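Phosphoethanolamine N-methyltransferase 1 (PDB 4KRG) catalyses the S-adenosylmethionine-dependent N-methylation of phosphoethanolamine, probably as the first methylation step of phosphocholine biosynthesis in the nematode. Local coordinates at residues D25-N30 with I88-E93; V62-G67 with G110-L115; R70-L75 with E93-R98; E97-A100 with N104-Y107. All blocks are in the same frame, centred on the assembly; numbering follows the deposited sequence. Where two conformers were deposited one is given.

Contact 1: D25-N30 with I88-E93; sequences DKPDTN and IESFIE. With SAH (S-adenosyl-L-homocysteine), chain D.
Pro-27 and Phe-91 form a small apolar contact between the loop leading into helix 29-33 and the first turn and a half of helix 89-98, at the flank of the S-adenosylhomocysteine (SAH) pocket. The backbones come closest at this pair, with 5.4 Å between Pro-27 CA and Phe-91 CA. Pro-27 directs its ring at the helix, and its CB lies 3.8 Å from Phe-91 CD1, while Pro-27 CA approaches Phe-91 CE1 at 3.7 Å, coming to the aromatic ring obliquely. In Phe-91, CG stands anti to the carbonyl carbon (chi1 -69°), which carries the ring toward the loop, and it lies between Pro-27 and the ribose. Phe-91 CD2, on the other side of the ring from CD1, sits 3.5 Å from the ribose hydroxyl O3' of SAH, again obliquely. One face of the ring carries Ile-88 CG2, placed 3.6 Å above its centre. The second branch of Ile-88 turns to the ribose instead, with CG1 3.5 Å from SAH O2'. Pro-27 is held in place from its own side by an inverse gamma turn, in which Asp-28 N donates to Lys-26 O over 2.7 Å. Asp-28 then caps the helix that follows through Ser-31 N. Trp-20 of helix 9-21 also touches Phe-91. The arrangement is that of a Rossmann-like methyltransferase in which residues following the second strand, whose Asp-86 binds SAH, line the ribose site and an N-terminal segment closes over them.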
# COMPACT_ATOMS: atom_id res chain seq x y z
N ASP A 25 15.84 6.79 -27.33
CA ASP A 25 15.48 7.50 -28.55
C ASP A 25 14.17 8.25 -28.32
O ASP A 25 13.83 9.16 -29.08
CB ASP A 25 15.29 6.52 -29.69
CG ASP A 25 14.10 5.59 -29.47
OD1 ASP A 25 14.06 4.90 -28.42
OD2 ASP A 25 13.20 5.55 -30.34
N LYS A 26 13.44 7.86 -27.28
CA LYS A 26 12.16 8.48 -26.96
C LYS A 26 12.13 8.99 -25.53
O LYS A 26 11.46 8.42 -24.68
CB LYS A 26 11.01 7.48 -27.15
CG LYS A 26 10.89 6.92 -28.57
CD LYS A 26 10.00 5.67 -28.60
CE LYS A 26 10.67 4.49 -27.91
NZ LYS A 26 9.78 3.29 -27.81
N PRO A 27 12.87 10.07 -25.25
CA PRO A 27 12.82 10.64 -23.91
C PRO A 27 11.51 11.39 -23.71
O PRO A 27 11.49 12.63 -23.72
CB PRO A 27 14.01 11.60 -23.89
CG PRO A 27 14.16 12.01 -25.31
CD PRO A 27 13.80 10.80 -26.13
N ASP A 28 10.42 10.65 -23.54
CA ASP A 28 9.10 11.24 -23.37
C ASP A 28 8.25 10.47 -22.35
O ASP A 28 8.65 9.42 -21.87
CB ASP A 28 8.37 11.39 -24.72
CG ASP A 28 8.15 10.05 -25.43
OD1 ASP A 28 7.75 9.08 -24.76
OD2 ASP A 28 8.36 9.98 -26.66
N THR A 29 7.06 11.00 -22.05
CA THR A 29 6.21 10.39 -21.03
C THR A 29 5.73 8.99 -21.41
O THR A 29 5.38 8.20 -20.53
CB THR A 29 5.01 11.29 -20.64
OG1 THR A 29 4.25 11.63 -21.81
CG2 THR A 29 5.50 12.56 -19.95
N ASN A 30 5.71 8.68 -22.70
CA ASN A 30 5.36 7.33 -23.13
C ASN A 30 6.35 6.31 -22.59
O ASN A 30 5.96 5.24 -22.14
CB ASN A 30 5.30 7.23 -24.66
CG ASN A 30 4.11 7.96 -25.26
OD1 ASN A 30 3.05 8.07 -24.64
ND2 ASN A 30 4.27 8.45 -26.49
N ILE A 88 20.14 6.53 -17.66
CA ILE A 88 20.05 6.81 -19.09
C ILE A 88 20.37 8.27 -19.38
O ILE A 88 19.65 9.17 -18.95
CB ILE A 88 18.68 6.46 -19.67
CG1 ILE A 88 18.39 4.96 -19.52
CG2 ILE A 88 18.62 6.85 -21.13
CD1 ILE A 88 19.40 4.08 -20.19
N GLU A 89 21.44 8.49 -20.13
CA GLU A 89 21.98 9.82 -20.40
C GLU A 89 21.01 10.77 -21.10
O GLU A 89 20.86 11.92 -20.67
CB GLU A 89 23.25 9.70 -21.23
CG GLU A 89 23.61 10.94 -22.00
CD GLU A 89 24.84 10.75 -22.86
OE1 GLU A 89 25.65 9.85 -22.54
OE2 GLU A 89 24.98 11.47 -23.87
N SER A 90 20.35 10.31 -22.15
CA SER A 90 19.45 11.18 -22.90
C SER A 90 18.26 11.62 -22.04
O SER A 90 17.74 12.72 -22.22
CB SER A 90 18.96 10.50 -24.19
OG SER A 90 17.71 9.87 -24.00
N PHE A 91 17.85 10.78 -21.10
CA PHE A 91 16.75 11.13 -20.21
C PHE A 91 17.15 12.32 -19.34
O PHE A 91 16.40 13.29 -19.23
CB PHE A 91 16.33 9.94 -19.34
CG PHE A 91 15.66 8.82 -20.11
CD1 PHE A 91 15.31 8.97 -21.45
CD2 PHE A 91 15.38 7.61 -19.49
CE1 PHE A 91 14.69 7.94 -22.15
CE2 PHE A 91 14.77 6.58 -20.19
CZ PHE A 91 14.42 6.75 -21.52
N ILE A 92 18.33 12.24 -18.74
CA ILE A 92 18.87 13.33 -17.93
C ILE A 92 19.01 14.59 -18.78
O ILE A 92 18.73 15.70 -18.32
CB ILE A 92 20.22 12.95 -17.29
CG1 ILE A 92 20.00 12.10 -16.04
CG2 ILE A 92 21.01 14.20 -16.94
CD1 ILE A 92 19.22 12.80 -14.93
N GLU A 93 19.44 14.41 -20.03
CA GLU A 93 19.55 15.54 -20.95
C GLU A 93 18.20 16.19 -21.21
O GLU A 93 18.09 17.41 -21.19
CB GLU A 93 20.24 15.11 -22.25
CG GLU A 93 21.71 14.79 -22.07
CD GLU A 93 22.31 14.11 -23.27
OE1 GLU A 93 21.54 13.72 -24.18
OE2 GLU A 93 23.55 13.97 -23.31
N SAH D . 10.51 7.72 -12.15
CA SAH D . 10.20 8.34 -13.46
CB SAH D . 10.62 7.33 -14.58
CG SAH D . 9.98 5.95 -14.45
SD SAH D . 10.62 4.69 -15.59
C SAH D . 8.77 8.69 -13.55
O SAH D . 7.93 8.00 -12.99
OXT SAH D . 8.42 9.47 -14.41
C5' SAH D . 12.20 4.15 -14.89
C4' SAH D . 13.27 5.09 -14.79
O4' SAH D . 14.24 4.61 -13.82
C3' SAH D . 14.00 5.22 -16.07
O3' SAH D . 14.38 6.56 -16.25
C2' SAH D . 15.18 4.39 -15.90
O2' SAH D . 16.24 4.85 -16.70
C1' SAH D . 15.48 4.55 -14.46
N9 SAH D . 16.31 3.44 -13.88
C8 SAH D . 16.01 2.14 -13.83
N7 SAH D . 16.96 1.54 -13.10
C5 SAH D . 17.85 2.45 -12.69
C6 SAH D . 19.03 2.38 -11.92
N6 SAH D . 19.48 1.19 -11.42
N1 SAH D . 19.69 3.52 -11.69
C2 SAH D . 19.28 4.69 -12.16
N3 SAH D . 18.16 4.78 -12.90
C4 SAH D . 17.43 3.68 -13.18

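Contact 2: V62-G67 with G110-L115; sequences VDIGAG and GDAVHL. With SAH (S-adenosyl-L-homocysteine), chain D.
Ile-64, the last residue of strand 60-64, fits its two branches against two bumps of the loop 110-115, and the shallow hollow between those bumps faces its side chain. The first bump is Ala-112, whose CB abuts the short branch, 3.5 Å from Ile-64 CG2. The second is the end of Leu-115. Its CD2 lodges against both CD1 and CG1 of the longer branch, meeting Ile-64 CD1 tip to tip at 3.7 Å. Leu-115 reaches back to the strand with CG anti to its backbone N (chi1 -176°), and Leu-115 CD2 also approaches Val-62 CG2, at 4.5 Å. All four touching residues are buried, and Phe-142 and Trp-149 of helix 136-149 also pack on Ile-64.

Next to it the loop reads the adenine. Ala-112 N donates to SAH N1 over 2.7 Å with an almost straight N-H...N angle of 167°, and SAH N6 donates to Asp-111 OD1 at 2.8 Å. Asp-111 OD1 also accepts from Val-113 N on its anti side, closing an Asx turn; Asp-111 OD2 is salt-bridged to Arg-13. Beyond the strand, Gly-65 and Gly-67 have positive phi, and Gly-67 CA lies 3.4 Å from SAH O3'. The strand-to-loop contact is thus purely apolar, while the polar groups of the loop face the adenine: a backbone donor and a probably ionised carboxylate match the acceptor N1 and donor N6 that distinguish this base.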
# COMPACT_ATOMS: atom_id res chain seq x y z
N VAL A 62 16.22 13.84 -2.96
CA VAL A 62 16.90 13.14 -4.03
C VAL A 62 15.89 12.31 -4.80
O VAL A 62 15.19 11.48 -4.22
CB VAL A 62 18.10 12.28 -3.53
CG1 VAL A 62 17.66 11.27 -2.49
CG2 VAL A 62 18.77 11.58 -4.70
N ASP A 63 15.78 12.58 -6.10
CA ASP A 63 14.83 11.88 -6.97
C ASP A 63 15.63 10.90 -7.81
O ASP A 63 16.30 11.31 -8.76
CB ASP A 63 14.07 12.88 -7.85
CG ASP A 63 13.12 12.22 -8.84
OD1 ASP A 63 12.91 10.98 -8.79
OD2 ASP A 63 12.55 12.95 -9.68
N ILE A 64 15.56 9.62 -7.45
CA ILE A 64 16.41 8.60 -8.06
C ILE A 64 15.65 7.80 -9.12
O ILE A 64 14.61 7.22 -8.84
CB ILE A 64 16.95 7.65 -6.99
CG1 ILE A 64 17.65 8.45 -5.89
CG2 ILE A 64 17.90 6.63 -7.59
CD1 ILE A 64 18.15 7.61 -4.75
N GLY A 65 16.19 7.75 -10.34
CA GLY A 65 15.49 7.15 -11.46
C GLY A 65 14.48 8.14 -12.01
O GLY A 65 13.40 7.78 -12.47
N ALA A 66 14.86 9.42 -11.96
CA ALA A 66 13.97 10.53 -12.30
C ALA A 66 13.61 10.60 -13.77
O ALA A 66 12.65 11.27 -14.14
CB ALA A 66 14.60 11.84 -11.87
N GLY A 67 14.40 9.93 -14.62
CA GLY A 67 14.19 9.99 -16.06
C GLY A 67 14.15 11.43 -16.57
O GLY A 67 14.95 12.27 -16.15
N GLY A 110 24.03 8.10 -13.56
CA GLY A 110 24.63 6.96 -12.90
C GLY A 110 23.59 5.95 -12.46
O GLY A 110 22.40 6.24 -12.43
N ASP A 111 24.06 4.76 -12.11
CA ASP A 111 23.16 3.71 -11.64
C ASP A 111 22.87 3.92 -10.16
O ASP A 111 23.77 4.22 -9.38
CB ASP A 111 23.81 2.35 -11.87
CG ASP A 111 22.84 1.20 -11.70
OD1 ASP A 111 22.20 1.11 -10.63
OD2 ASP A 111 22.72 0.38 -12.64
N ALA A 112 21.61 3.75 -9.78
CA ALA A 112 21.17 3.88 -8.39
C ALA A 112 21.92 2.91 -7.46
O ALA A 112 22.11 3.18 -6.27
CB ALA A 112 19.68 3.64 -8.29
N VAL A 113 22.33 1.78 -8.02
CA VAL A 113 23.08 0.78 -7.26
C VAL A 113 24.44 1.32 -6.77
O VAL A 113 24.93 0.92 -5.71
CB VAL A 113 23.24 -0.51 -8.08
CG1 VAL A 113 24.18 -1.49 -7.41
CG2 VAL A 113 21.87 -1.15 -8.29
N HIS A 114 25.02 2.25 -7.53
CA HIS A 114 26.33 2.82 -7.20
C HIS A 114 26.27 4.19 -6.56
O HIS A 114 27.31 4.77 -6.24
CB HIS A 114 27.19 2.92 -8.46
CG HIS A 114 27.31 1.65 -9.22
ND1 HIS A 114 27.36 0.41 -8.59
CD2 HIS A 114 27.37 1.39 -10.54
CE1 HIS A 114 27.46 -0.53 -9.50
NE2 HIS A 114 27.47 0.03 -10.70
N LEU A 115 25.07 4.73 -6.40
CA LEU A 115 24.92 6.07 -5.85
C LEU A 115 25.45 6.10 -4.42
O LEU A 115 25.27 5.15 -3.66
CB LEU A 115 23.45 6.51 -5.88
CG LEU A 115 23.16 7.94 -5.41
CD1 LEU A 115 24.02 8.92 -6.17
CD2 LEU A 115 21.68 8.28 -5.58
N SAH D . 10.51 7.72 -12.15
CA SAH D . 10.20 8.34 -13.46
CB SAH D . 10.62 7.33 -14.58
CG SAH D . 9.98 5.95 -14.45
SD SAH D . 10.62 4.69 -15.59
C SAH D . 8.77 8.69 -13.55
O SAH D . 7.93 8.00 -12.99
OXT SAH D . 8.42 9.47 -14.41
C5' SAH D . 12.20 4.15 -14.89
C4' SAH D . 13.27 5.09 -14.79
O4' SAH D . 14.24 4.61 -13.82
C3' SAH D . 14.00 5.22 -16.07
O3' SAH D . 14.38 6.56 -16.25
C2' SAH D . 15.18 4.39 -15.90
O2' SAH D . 16.24 4.85 -16.70
C1' SAH D . 15.48 4.55 -14.46
N9 SAH D . 16.31 3.44 -13.88
C8 SAH D . 16.01 2.14 -13.83
N7 SAH D . 16.96 1.54 -13.10
C5 SAH D . 17.85 2.45 -12.69
C6 SAH D . 19.03 2.38 -11.92
N6 SAH D . 19.48 1.19 -11.42
N1 SAH D . 19.69 3.52 -11.69
C2 SAH D . 19.28 4.69 -12.16
N3 SAH D . 18.16 4.78 -12.90
C4 SAH D . 17.43 3.68 -13.18

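Contact 3: R70-L75 with E93-R98; sequences RFTTVL and EKNQER. With SAH (S-adenosyl-L-homocysteine), chain D.
The guanidinium of Arg-98 leans obliquely on segment 70-75, near Arg-70 N and Thr-73 OG1, and holds water 1 at its edge, in plane. That water donates to Arg-70 O over 2.7 Å and receives a weak bond from Arg-98 NH2. A bend at chi3 (57°) brings the Arg-98 guanidinium across to helix 70-78. The guanidinium of Arg-70 points the other way, with SAH OXT at its edge, near its plane: Arg-70 NE donates to SAH OXT at 2.6 Å and Arg-70 NH2 to SAH O at 3.2 Å, both bonds being bent. Phe-71 CE2 lies 3.6 Å above one face of the Arg-70 guanidinium, offset toward the rim, while the phenyl ring itself meets SAH O edge-on, in its plane. Arg-70 attains its reach with CG wedged between the backbone N and the carbonyl carbon (chi1 58°), then an extended chain as far as NE. NH1 is engaged by Glu-42 in a salt bridge.

The helices 70-78 and 89-98 are neighbours on one side of the Rossmann-like sheet, the connections that follow the first and second strands; the axes of the two segments approach to 10.1 Å and run 34° from parallel. Between them, Thr-73 crosses Arg-98 at about a right angle, and the hydroxyl Thr-73 OG1 is hydrogen-bonded to Asn-99 OD1 and Gly-69 O. The side chains of Thr-72 and Asn-95 likewise cross at about a right angle, with Thr-72 CG2 4.1 Å from Asn-95 OD1. Thr-72 keeps its hydroxyl for Ser-84 and Asp-63 under the helix, and Asn-95 ND2 makes weak bonds to Gly-67 O and Ser-84 OG.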
# COMPACT_ATOMS: atom_id res chain seq x y z
N ARG A 70 9.74 14.36 -14.77
CA ARG A 70 8.40 14.92 -14.59
C ARG A 70 8.04 15.19 -13.12
O ARG A 70 7.27 16.08 -12.82
CB ARG A 70 7.34 14.08 -15.30
CG ARG A 70 7.29 12.64 -14.87
CD ARG A 70 6.39 11.80 -15.76
NE ARG A 70 6.16 10.52 -15.12
CZ ARG A 70 5.09 10.20 -14.40
NH1 ARG A 70 4.09 11.06 -14.24
NH2 ARG A 70 5.02 9.01 -13.85
N PHE A 71 8.62 14.43 -12.20
CA PHE A 71 8.46 14.73 -10.78
C PHE A 71 9.45 15.79 -10.31
O PHE A 71 9.09 16.68 -9.54
CB PHE A 71 8.61 13.46 -9.93
CG PHE A 71 7.49 12.48 -10.10
CD1 PHE A 71 6.25 12.74 -9.56
CD2 PHE A 71 7.69 11.30 -10.79
CE1 PHE A 71 5.20 11.84 -9.71
CE2 PHE A 71 6.65 10.39 -10.94
CZ PHE A 71 5.41 10.67 -10.40
N THR A 72 10.69 15.69 -10.78
CA THR A 72 11.74 16.64 -10.43
C THR A 72 11.27 18.06 -10.67
O THR A 72 11.47 18.94 -9.83
CB THR A 72 13.03 16.38 -11.25
OG1 THR A 72 13.65 15.18 -10.78
CG2 THR A 72 14.01 17.53 -11.10
N THR A 73 10.61 18.27 -11.80
CA THR A 73 10.08 19.57 -12.18
C THR A 73 9.22 20.20 -11.09
O THR A 73 9.38 21.37 -10.76
CB THR A 73 9.28 19.47 -13.49
OG1 THR A 73 10.17 19.09 -14.55
CG2 THR A 73 8.65 20.81 -13.83
N VAL A 74 8.32 19.41 -10.51
CA VAL A 74 7.40 19.93 -9.50
C VAL A 74 8.02 19.89 -8.10
O VAL A 74 7.75 20.76 -7.28
CB VAL A 74 6.05 19.19 -9.54
CG1 VAL A 74 5.08 19.79 -8.53
CG2 VAL A 74 5.43 19.25 -10.93
N LEU A 75 8.85 18.88 -7.84
CA LEU A 75 9.51 18.76 -6.54
C LEU A 75 10.36 20.00 -6.23
O LEU A 75 10.33 20.52 -5.12
CB LEU A 75 10.38 17.50 -6.47
CG LEU A 75 9.69 16.13 -6.45
CD1 LEU A 75 10.71 15.02 -6.68
CD2 LEU A 75 8.96 15.90 -5.13
N GLU A 93 19.44 14.41 -20.03
CA GLU A 93 19.55 15.54 -20.95
C GLU A 93 18.20 16.19 -21.21
O GLU A 93 18.09 17.41 -21.19
CB GLU A 93 20.24 15.11 -22.25
CG GLU A 93 21.71 14.79 -22.07
CD GLU A 93 22.31 14.11 -23.27
OE1 GLU A 93 21.54 13.72 -24.18
OE2 GLU A 93 23.55 13.97 -23.31
N LYS A 94 17.17 15.39 -21.45
CA LYS A 94 15.82 15.91 -21.61
C LYS A 94 15.33 16.59 -20.32
O LYS A 94 14.66 17.62 -20.36
CB LYS A 94 14.86 14.81 -22.08
CG LYS A 94 13.40 15.21 -22.19
CD LYS A 94 13.21 16.51 -22.97
CE LYS A 94 12.39 16.29 -24.23
NZ LYS A 94 11.80 17.56 -24.72
N ASN A 95 15.68 16.00 -19.17
CA ASN A 95 15.39 16.57 -17.85
C ASN A 95 15.96 17.99 -17.72
O ASN A 95 15.25 18.93 -17.33
CB ASN A 95 16.02 15.65 -16.79
CG ASN A 95 15.41 15.80 -15.41
OD1 ASN A 95 14.88 16.85 -15.05
ND2 ASN A 95 15.50 14.73 -14.62
N GLN A 96 17.23 18.14 -18.07
CA GLN A 96 17.91 19.45 -18.03
C GLN A 96 17.33 20.48 -18.98
O GLN A 96 17.45 21.68 -18.75
CB GLN A 96 19.40 19.29 -18.33
CG GLN A 96 20.17 18.46 -17.32
CD GLN A 96 21.59 18.19 -17.76
OE1 GLN A 96 21.86 17.20 -18.43
NE2 GLN A 96 22.51 19.09 -17.39
N GLU A 97 16.74 20.02 -20.08
CA GLU A 97 16.16 20.93 -21.05
C GLU A 97 14.82 21.46 -20.55
O GLU A 97 14.59 22.67 -20.54
CB GLU A 97 15.98 20.23 -22.40
CG GLU A 97 15.37 21.09 -23.48
CD GLU A 97 15.33 20.38 -24.83
OE1 GLU A 97 16.08 19.40 -25.01
OE2 GLU A 97 14.55 20.82 -25.70
N ARG A 98 13.96 20.55 -20.11
CA ARG A 98 12.64 20.90 -19.58
C ARG A 98 12.78 21.84 -18.39
O ARG A 98 11.97 22.74 -18.20
CB ARG A 98 11.89 19.64 -19.16
CG ARG A 98 11.66 18.62 -20.28
CD ARG A 98 11.05 17.33 -19.74
NE ARG A 98 9.81 17.57 -19.02
CZ ARG A 98 9.67 17.46 -17.70
NH1 ARG A 98 10.69 17.10 -16.95
NH2 ARG A 98 8.50 17.72 -17.14
N SAH D . 10.51 7.72 -12.15
CA SAH D . 10.20 8.34 -13.46
CB SAH D . 10.62 7.33 -14.58
CG SAH D . 9.98 5.95 -14.45
SD SAH D . 10.62 4.69 -15.59
C SAH D . 8.77 8.69 -13.55
O SAH D . 7.93 8.00 -12.99
OXT SAH D . 8.42 9.47 -14.41
C5' SAH D . 12.20 4.15 -14.89
C4' SAH D . 13.27 5.09 -14.79
O4' SAH D . 14.24 4.61 -13.82
C3' SAH D . 14.00 5.22 -16.07
O3' SAH D . 14.38 6.56 -16.25
C2' SAH D . 15.18 4.39 -15.90
O2' SAH D . 16.24 4.85 -16.70
C1' SAH D . 15.48 4.55 -14.46
N9 SAH D . 16.31 3.44 -13.88
C8 SAH D . 16.01 2.14 -13.83
N7 SAH D . 16.96 1.54 -13.10
C5 SAH D . 17.85 2.45 -12.69
C6 SAH D . 19.03 2.38 -11.92
N6 SAH D . 19.48 1.19 -11.42
N1 SAH D . 19.69 3.52 -11.69
C2 SAH D . 19.28 4.69 -12.16
N3 SAH D . 18.16 4.78 -12.90
C4 SAH D . 17.43 3.68 -13.18
O HOH W 1 6.46 17.65 -14.89

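Contact 4: E97-A100 with N104-Y107; sequences ERNA and NISY
Tyr-107 OH and Asn-99 O are bridged by water 2, which stands 2.8 Å from the hydroxyl and 2.9 Å from the carbonyl oxygen Asn-99 O. The water lies at the edge of the tyrosine ring, in its plane. The same hydroxyl packs directly on the asparagine, with Tyr-107 OH only 3.2 Å from Asn-99 CB, in a direction roughly at right angles to that of the water. Although the two side chains cross obliquely, the amide and ring planes are just 14° apart. Ile-105 comes in beside them: its CD1 sits 3.9 Å from Asn-99 CB and 4.1 Å from Asn-99 CG, and the two side chains cross at about a right angle. Its other branch, CG2, lies 3.5 Å above one face of the Tyr-107 ring, offset toward the rim. Two residues apart in strand 105-109, Ile-105 and Tyr-107 both turn to the helix side.

Asn-99 is the first residue past the helical conformation of 89-98, and Ala-100 N donates to Glu-97 O. Asn-99 CB points toward the strand, and a chi1 of -66° carries the amide on to the neighbouring helix 70-78, where OD1 bonds to Thr-73 OG1; ND2 has a weak bond to Asn-95 OD1. Just after helix 89-98, then, Asn-99 packs on Ile-105 and Tyr-107 of the strand. This is the return leg of the beta-alpha-beta crossover formed by strand 81-86, helix 89-98 and strand 105-109, a building unit of the Rossmann-like methyltransferase fold.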
# COMPACT_ATOMS: atom_id res chain seq x y z
N GLU A 97 16.74 20.02 -20.08
CA GLU A 97 16.16 20.93 -21.05
C GLU A 97 14.82 21.46 -20.55
O GLU A 97 14.59 22.67 -20.54
CB GLU A 97 15.98 20.23 -22.40
CG GLU A 97 15.37 21.09 -23.48
CD GLU A 97 15.33 20.38 -24.83
OE1 GLU A 97 16.08 19.40 -25.01
OE2 GLU A 97 14.55 20.82 -25.70
N ARG A 98 13.96 20.55 -20.11
CA ARG A 98 12.64 20.90 -19.58
C ARG A 98 12.78 21.84 -18.39
O ARG A 98 11.97 22.74 -18.20
CB ARG A 98 11.89 19.64 -19.16
CG ARG A 98 11.66 18.62 -20.28
CD ARG A 98 11.05 17.33 -19.74
NE ARG A 98 9.81 17.57 -19.02
CZ ARG A 98 9.67 17.46 -17.70
NH1 ARG A 98 10.69 17.10 -16.95
NH2 ARG A 98 8.50 17.72 -17.14
N ASN A 99 13.81 21.60 -17.59
CA ASN A 99 13.99 22.32 -16.33
C ASN A 99 15.07 23.39 -16.38
O ASN A 99 15.60 23.81 -15.35
CB ASN A 99 14.29 21.32 -15.21
CG ASN A 99 13.12 20.40 -14.93
OD1 ASN A 99 11.97 20.83 -14.93
ND2 ASN A 99 13.41 19.12 -14.69
N ALA A 100 15.38 23.86 -17.59
CA ALA A 100 16.40 24.88 -17.78
C ALA A 100 16.03 26.19 -17.09
O ALA A 100 16.89 27.02 -16.80
CB ALA A 100 16.66 25.11 -19.25
N ASN A 104 17.59 25.26 -8.81
CA ASN A 104 17.86 24.49 -7.59
C ASN A 104 17.88 22.98 -7.82
O ASN A 104 17.61 22.20 -6.91
CB ASN A 104 16.86 24.83 -6.48
CG ASN A 104 15.42 24.45 -6.84
OD1 ASN A 104 15.04 24.45 -8.01
ND2 ASN A 104 14.62 24.15 -5.82
N ILE A 105 18.21 22.58 -9.05
CA ILE A 105 18.29 21.16 -9.38
C ILE A 105 19.71 20.78 -9.79
O ILE A 105 20.29 21.39 -10.68
CB ILE A 105 17.35 20.80 -10.54
CG1 ILE A 105 15.90 21.19 -10.21
CG2 ILE A 105 17.43 19.31 -10.83
CD1 ILE A 105 14.98 21.11 -11.40
N SER A 106 20.25 19.77 -9.12
CA SER A 106 21.50 19.16 -9.54
C SER A 106 21.17 17.90 -10.34
O SER A 106 20.18 17.23 -10.05
CB SER A 106 22.37 18.80 -8.33
OG SER A 106 22.95 19.95 -7.74
N TYR A 107 22.01 17.58 -11.33
CA TYR A 107 21.80 16.42 -12.18
C TYR A 107 22.94 15.42 -12.10
O TYR A 107 24.10 15.79 -12.04
CB TYR A 107 21.62 16.84 -13.64
CG TYR A 107 20.46 17.77 -13.85
CD1 TYR A 107 19.17 17.26 -13.98
CD2 TYR A 107 20.63 19.14 -13.90
CE1 TYR A 107 18.09 18.10 -14.17
CE2 TYR A 107 19.56 19.99 -14.09
CZ TYR A 107 18.29 19.46 -14.22
OH TYR A 107 17.22 20.29 -14.41
O HOH W 2 18.00 22.96 -14.02

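From the N terminus, the loop 25-30 opens contact 1, which closes only when the chain, having built strand 60-64, helix 70-78 and strand 81-86, begins helix 89-98. Contacts 2 and 3 open within that span and close beyond it, so both cross contact 1. Contact 3 ties helix 70-78 to helix 89-98 and is nested inside the larger loop of contact 2. Contact 4, a short closure, lies in the same loop and begins where contact 3 ends, sharing Glu-97 and Arg-98. Contacts 1, 2 and 3 all reach SAH, whereas contact 4 joins the C-terminal end of helix 89-98 to strand 105-109, away from SAH.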